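PDB 4IT1: putative glucarate dehydratase from Pseudomonas fluorescens, which probably catalyses the magnesium-dependent dehydration of D-glucarate to 5-dehydro-4-deoxy-D-glucarate, as a member of the mandelate racemase/muconate lactonizing enzyme family. Local coordinates for residues I204-G217 with F235-W248. Sequence-based numbering, arbitrary orientation.
Sequences IEAYGFKSIKLKAG and FPGYPLRIDPNGNW. With MG (magnesium ion), chain E; TLA (L(+)-tartaric acid), chain F.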
loop_
_atom_site.group_PDB
_atom_site.type_symbol
_atom_site.label_atom_id
_atom_site.label_comp_id
_atom_site.label_asym_id
_atom_site.label_seq_id
_atom_site.Cartn_x
_atom_site.Cartn_y
_atom_site.Cartn_z
ATOM N N ILE A 204 -9.854 33.266 -5.772
ATOM C CA ILE A 204 -8.411 33.532 -5.823
ATOM C C ILE A 204 -8.008 34.631 -4.829
ATOM O O ILE A 204 -7.050 34.461 -4.078
ATOM C CB ILE A 204 -7.931 33.852 -7.262
ATOM C CG1 ILE A 204 -8.127 32.625 -8.167
ATOM C CG2 ILE A 204 -6.472 34.305 -7.262
ATOM C CD1 ILE A 204 -7.870 32.867 -9.639
ATOM N N GLU A 205 -8.755 35.737 -4.819
ATOM C CA GLU A 205 -8.577 36.803 -3.825
ATOM C C GLU A 205 -8.640 36.268 -2.388
ATOM O O GLU A 205 -7.771 36.573 -1.568
ATOM C CB GLU A 205 -9.609 37.927 -4.051
ATOM C CG GLU A 205 -10.028 38.730 -2.816
ATOM C CD GLU A 205 -8.999 39.759 -2.369
ATOM O OE1 GLU A 205 -8.782 39.891 -1.143
ATOM O OE2 GLU A 205 -8.412 40.445 -3.235
ATOM N N ALA A 206 -9.650 35.446 -2.102
ATOM C CA ALA A 206 -9.930 35.019 -0.733
ATOM C C ALA A 206 -9.016 33.911 -0.238
ATOM O O ALA A 206 -8.744 33.824 0.959
ATOM C CB ALA A 206 -11.391 34.606 -0.593
ATOM N N TYR A 207 -8.539 33.067 -1.149
ATOM C CA TYR A 207 -7.851 31.838 -0.744
ATOM C C TYR A 207 -6.479 31.630 -1.391
ATOM O O TYR A 207 -5.670 30.839 -0.897
ATOM C CB TYR A 207 -8.747 30.619 -1.003
ATOM C CG TYR A 207 -10.073 30.647 -0.268
ATOM C CD1 TYR A 207 -10.161 30.249 1.071
ATOM C CD2 TYR A 207 -11.243 31.061 -0.914
ATOM C CE1 TYR A 207 -11.375 30.273 1.745
ATOM C CE2 TYR A 207 -12.460 31.089 -0.247
ATOM C CZ TYR A 207 -12.522 30.695 1.080
ATOM O OH TYR A 207 -13.727 30.716 1.744
ATOM N N GLY A 208 -6.232 32.329 -2.497
ATOM C CA GLY A 208 -4.941 32.277 -3.184
ATOM C C GLY A 208 -4.662 31.005 -3.968
ATOM O O GLY A 208 -3.512 30.575 -4.056
ATOM N N PHE A 209 -5.707 30.407 -4.540
ATOM C CA PHE A 209 -5.565 29.202 -5.360
ATOM C C PHE A 209 -4.716 29.489 -6.603
ATOM O O PHE A 209 -4.877 30.534 -7.252
ATOM C CB PHE A 209 -6.943 28.655 -5.786
ATOM C CG PHE A 209 -7.802 28.150 -4.644
ATOM C CD1 PHE A 209 -7.336 27.172 -3.777
ATOM C CD2 PHE A 209 -9.095 28.636 -4.461
ATOM C CE1 PHE A 209 -8.127 26.706 -2.733
ATOM C CE2 PHE A 209 -9.901 28.166 -3.427
ATOM C CZ PHE A 209 -9.414 27.200 -2.560
ATOM N N LYS A 210 -3.822 28.557 -6.933
ATOM C CA LYS A 210 -2.908 28.731 -8.070
ATOM C C LYS A 210 -3.317 27.939 -9.315
ATOM O O LYS A 210 -2.638 27.990 -10.339
ATOM C CB LYS A 210 -1.464 28.419 -7.660
ATOM C CG LYS A 210 -0.843 29.494 -6.777
ATOM C CD LYS A 210 0.532 29.099 -6.259
ATOM C CE LYS A 210 1.063 30.148 -5.294
ATOM N NZ LYS A 210 2.415 29.801 -4.780
ATOM N N SER A 211 -4.442 27.229 -9.221
ATOM C CA SER A 211 -4.998 26.475 -10.350
ATOM C C SER A 211 -6.524 26.494 -10.332
ATOM O O SER A 211 -7.135 26.732 -9.290
ATOM C CB SER A 211 -4.483 25.038 -10.340
ATOM O OG SER A 211 -4.622 24.469 -9.055
ATOM N N ILE A 212 -7.137 26.246 -11.488
ATOM C CA ILE A 212 -8.597 26.315 -11.613
ATOM C C ILE A 212 -9.232 25.062 -12.252
ATOM O O ILE A 212 -8.791 24.592 -13.318
ATOM C CB ILE A 212 -9.038 27.572 -12.400
ATOM C CG1 ILE A 212 -8.448 28.850 -11.783
ATOM C CG2 ILE A 212 -10.553 27.672 -12.426
ATOM C CD1 ILE A 212 -8.478 30.059 -12.702
ATOM N N LYS A 213 -10.268 24.535 -11.595
ATOM C CA LYS A 213 -11.115 23.479 -12.179
ATOM C C LYS A 213 -12.567 23.926 -12.349
ATOM O O LYS A 213 -13.234 24.284 -11.367
ATOM C CB LYS A 213 -11.077 22.194 -11.341
ATOM C CG LYS A 213 -11.968 21.080 -11.902
ATOM C CD LYS A 213 -11.644 19.726 -11.303
ATOM C CE LYS A 213 -10.400 19.107 -11.924
ATOM N NZ LYS A 213 -9.815 18.107 -10.982
ATOM N N LEU A 214 -13.057 23.883 -13.586
ATOM C CA LEU A 214 -14.465 24.176 -13.862
ATOM C C LEU A 214 -15.353 22.915 -13.940
ATOM O O LEU A 214 -15.046 21.970 -14.678
ATOM C CB LEU A 214 -14.592 24.981 -15.157
ATOM C CG LEU A 214 -16.015 25.291 -15.614
ATOM C CD1 LEU A 214 -16.627 26.416 -14.790
ATOM C CD2 LEU A 214 -16.041 25.623 -17.097
ATOM N N LYS A 215 -16.452 22.917 -13.183
ATOM C CA LYS A 215 -17.478 21.880 -13.300
ATOM C C LYS A 215 -18.272 22.070 -14.586
ATOM O O LYS A 215 -19.044 23.024 -14.711
ATOM C CB LYS A 215 -18.422 21.892 -12.099
ATOM C CG LYS A 215 -19.537 20.849 -12.183
ATOM C CD LYS A 215 -19.230 19.593 -11.370
ATOM C CE LYS A 215 -18.104 18.760 -11.963
ATOM N NZ LYS A 215 -17.687 17.664 -11.045
ATOM N N ALA A 216 -18.090 21.159 -15.538
ATOM C CA ALA A 216 -18.664 21.338 -16.876
ATOM C C ALA A 216 -19.763 20.327 -17.230
ATOM O O ALA A 216 -20.418 19.772 -16.342
ATOM C CB ALA A 216 -17.564 21.344 -17.927
ATOM N N GLY A 217 -19.963 20.110 -18.530
ATOM C CA GLY A 217 -21.041 19.267 -19.034
ATOM C C GLY A 217 -22.386 19.691 -18.481
ATOM O O GLY A 217 -23.225 18.853 -18.143
ATOM N N PHE A 235 -6.624 34.978 -16.412
ATOM C CA PHE A 235 -5.590 34.403 -15.554
ATOM C C PHE A 235 -4.608 33.580 -16.383
ATOM O O PHE A 235 -4.868 32.407 -16.665
ATOM C CB PHE A 235 -6.201 33.507 -14.468
ATOM C CG PHE A 235 -7.346 34.129 -13.721
ATOM C CD1 PHE A 235 -7.114 34.959 -12.629
ATOM C CD2 PHE A 235 -8.659 33.858 -14.088
ATOM C CE1 PHE A 235 -8.168 35.527 -11.931
ATOM C CE2 PHE A 235 -9.719 34.421 -13.393
ATOM C CZ PHE A 235 -9.473 35.254 -12.311
ATOM N N PRO A 236 -3.484 34.195 -16.798
ATOM C CA PRO A 236 -2.431 33.442 -17.475
ATOM C C PRO A 236 -1.550 32.715 -16.461
ATOM O O PRO A 236 -1.485 33.118 -15.296
ATOM C CB PRO A 236 -1.627 34.530 -18.204
ATOM C CG PRO A 236 -2.443 35.786 -18.099
ATOM C CD PRO A 236 -3.211 35.641 -16.824
ATOM N N GLY A 237 -0.896 31.641 -16.898
ATOM C CA GLY A 237 -0.043 30.838 -16.013
ATOM C C GLY A 237 -0.815 30.126 -14.912
ATOM O O GLY A 237 -0.222 29.530 -14.010
ATOM N N TYR A 238 -2.143 30.215 -14.973
ATOM C CA TYR A 238 -3.014 29.419 -14.116
ATOM C C TYR A 238 -3.376 28.124 -14.851
ATOM O O TYR A 238 -3.979 28.170 -15.930
ATOM C CB TYR A 238 -4.265 30.211 -13.729
ATOM C CG TYR A 238 -4.066 31.131 -12.543
ATOM C CD1 TYR A 238 -3.546 32.426 -12.706
ATOM C CD2 TYR A 238 -4.394 30.709 -11.253
ATOM C CE1 TYR A 238 -3.365 33.269 -11.615
ATOM C CE2 TYR A 238 -4.219 31.542 -10.158
ATOM C CZ TYR A 238 -3.705 32.817 -10.340
ATOM O OH TYR A 238 -3.537 33.629 -9.242
ATOM N N PRO A 239 -2.965 26.966 -14.300
ATOM C CA PRO A 239 -3.322 25.690 -14.925
ATOM C C PRO A 239 -4.841 25.492 -14.886
ATOM O O PRO A 239 -5.460 25.656 -13.824
ATOM C CB PRO A 239 -2.613 24.652 -14.044
ATOM C CG PRO A 239 -1.536 25.412 -13.338
ATOM C CD PRO A 239 -2.128 26.769 -13.104
ATOM N N LEU A 240 -5.428 25.181 -16.043
ATOM C CA LEU A 240 -6.885 25.029 -16.165
ATOM C C LEU A 240 -7.317 23.586 -16.441
ATOM O O LEU A 240 -6.711 22.885 -17.263
ATOM C CB LEU A 240 -7.440 25.959 -17.248
ATOM C CG LEU A 240 -7.164 27.462 -17.112
ATOM C CD1 LEU A 240 -7.560 28.206 -18.380
ATOM C CD2 LEU A 240 -7.883 28.044 -15.909
ATOM N N ARG A 241 -8.363 23.160 -15.733
ATOM C CA ARG A 241 -8.935 21.810 -15.848
ATOM C C ARG A 241 -10.471 21.868 -15.896
ATOM O O ARG A 241 -11.074 22.811 -15.375
ATOM C CB ARG A 241 -8.520 20.960 -14.646
ATOM C CG ARG A 241 -7.028 20.836 -14.423
ATOM C CD ARG A 241 -6.696 20.844 -12.938
ATOM N NE ARG A 241 -5.281 21.141 -12.724
ATOM C CZ ARG A 241 -4.736 21.536 -11.574
ATOM N NH1 ARG A 241 -5.473 21.700 -10.481
ATOM N NH2 ARG A 241 -3.435 21.775 -11.523
ATOM N N ILE A 242 -11.093 20.856 -16.512
ATOM C CA ILE A 242 -12.563 20.722 -16.521
ATOM C C ILE A 242 -13.039 19.313 -16.209
ATOM O O ILE A 242 -12.353 18.339 -16.515
ATOM C CB ILE A 242 -13.203 21.142 -17.860
ATOM C CG1 ILE A 242 -12.493 20.466 -19.039
ATOM C CG2 ILE A 242 -13.222 22.653 -17.991
ATOM C CD1 ILE A 242 -13.270 20.501 -20.335
ATOM N N ASP A 243 -14.228 19.225 -15.615
ATOM C CA ASP A 243 -14.888 17.950 -15.338
ATOM C C ASP A 243 -16.290 17.942 -15.950
ATOM O O ASP A 243 -17.251 18.355 -15.296
ATOM C CB ASP A 243 -14.980 17.711 -13.823
ATOM C CG ASP A 243 -15.492 16.314 -13.471
ATOM O OD1 ASP A 243 -15.880 15.561 -14.391
ATOM O OD2 ASP A 243 -15.498 15.959 -12.269
ATOM N N PRO A 244 -16.419 17.487 -17.211
ATOM C CA PRO A 244 -17.764 17.402 -17.793
ATOM C C PRO A 244 -18.582 16.187 -17.322
ATOM O O PRO A 244 -19.656 15.939 -17.859
ATOM C CB PRO A 244 -17.498 17.318 -19.308
ATOM C CG PRO A 244 -16.045 17.646 -19.494
ATOM C CD PRO A 244 -15.373 17.239 -18.218
ATOM N N ASN A 245 -18.083 15.446 -16.332
ATOM C CA ASN A 245 -18.790 14.279 -15.777
ATOM C C ASN A 245 -19.355 13.327 -16.843
ATOM O O ASN A 245 -20.500 12.889 -16.756
ATOM C CB ASN A 245 -19.901 14.718 -14.814
ATOM C CG ASN A 245 -19.388 15.033 -13.429
ATOM O OD1 ASN A 245 -19.570 16.140 -12.936
ATOM N ND2 ASN A 245 -18.759 14.054 -12.783
ATOM N N GLY A 246 -18.540 13.037 -17.851
ATOM C CA GLY A 246 -18.900 12.124 -18.924
ATOM C C GLY A 246 -20.079 12.564 -19.759
ATOM O O GLY A 246 -20.726 11.734 -20.395
ATOM N N ASN A 247 -20.362 13.864 -19.780
ATOM C CA ASN A 247 -21.552 14.334 -20.488
ATOM C C ASN A 247 -21.326 14.714 -21.934
ATOM O O ASN A 247 -22.223 15.268 -22.578
ATOM C CB ASN A 247 -22.252 15.460 -19.723
ATOM C CG ASN A 247 -23.763 15.371 -19.816
ATOM O OD1 ASN A 247 -24.326 14.325 -20.173
ATOM N ND2 ASN A 247 -24.432 16.465 -19.492
ATOM N N TRP A 248 -20.135 14.417 -22.452
ATOM C CA TRP A 248 -19.854 14.619 -23.878
ATOM C C TRP A 248 -19.657 13.305 -24.615
ATOM O O TRP A 248 -18.908 12.437 -24.167
ATOM C CB TRP A 248 -18.602 15.484 -24.105
ATOM C CG TRP A 248 -18.659 16.877 -23.548
ATOM C CD1 TRP A 248 -19.769 17.556 -23.125
ATOM C CD2 TRP A 248 -17.556 17.776 -23.390
ATOM N NE1 TRP A 248 -19.420 18.809 -22.695
ATOM C CE2 TRP A 248 -18.069 18.973 -22.849
ATOM C CE3 TRP A 248 -16.178 17.681 -23.648
ATOM C CZ2 TRP A 248 -17.251 20.073 -22.551
ATOM C CZ3 TRP A 248 -15.369 18.772 -23.355
ATOM C CH2 TRP A 248 -15.910 19.953 -22.814
HETATM MG MG MG E . -15.338 14.236 -11.213
HETATM O O1 TLA F . -18.300 14.978 -8.676
HETATM O O11 TLA F . -20.159 14.147 -9.393
HETATM C C1 TLA F . -19.527 14.943 -8.693
HETATM C C2 TLA F . -20.266 15.912 -7.851
HETATM O O2 TLA F . -21.583 15.452 -7.741
HETATM C C3 TLA F . -20.302 17.230 -8.578
HETATM O O3 TLA F . -20.822 17.002 -9.872
HETATM C C4 TLA F . -21.246 18.127 -7.867
HETATM O O4 TLA F . -21.209 18.140 -6.641
HETATM O O41 TLA F . -22.047 18.764 -8.530
HETATM O O HOH W 1 -7.923 20.160 -9.303
HETATM O O HOH W 2 -20.761 18.072 -14.337
HETATM O O HOH W 3 -15.728 13.273 -13.108
HETATM O O HOH W 4 -17.209 13.621 -10.662
HETATM O O HOH W 5 -15.195 15.176 -9.342
#
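In the barrel domain, strands 212-215 and 240-243 are parallel neighbours, the two strands of a beta-alpha-beta unit crossing over through helix 221-234. Ile-212 N donates to Pro-239 O (2.9 Å), and the pairing runs on to Ala-216 N, which meets Asp-243 O from above the carbonyl plane. At the C-terminal strand ends, Lys-215, the predicted proton acceptor, lies alongside Asp-243. The chain of Lys-215 bends at chi2 and chi3 (99° and -70°), which brings Lys-215 NZ to 3.0 Å from Asp-243 OD2 in a salt bridge whose hydrogen bond is weak, as is the one from NZ to Asn-245 OD1. Asp-243 OD2 also binds the magnesium ion (2.0 Å), whose other protein ligands are Glu-268 and Asn-291; OD1 accepts a hydrogen bond from Asn-245 N, closing an Asx turn. This placement of metal and lysine at the barrel mouth is that of the enolase superfamily. Arg-241 and Lys-213 share the inward face, the guanidinium lying with one face against Ser-211 CB while NH2 bonds to Gln-265; Lys-213 NZ pairs with Asp-369. Facing the helices, Ile-212 CB packs on Leu-240 CD2 (3.7 Å). At the opposite end of the barrel, Ile-204 CD1 sits over a face of the Phe-235 ring, 3.9 Å from its centroid, in a CH-pi contact.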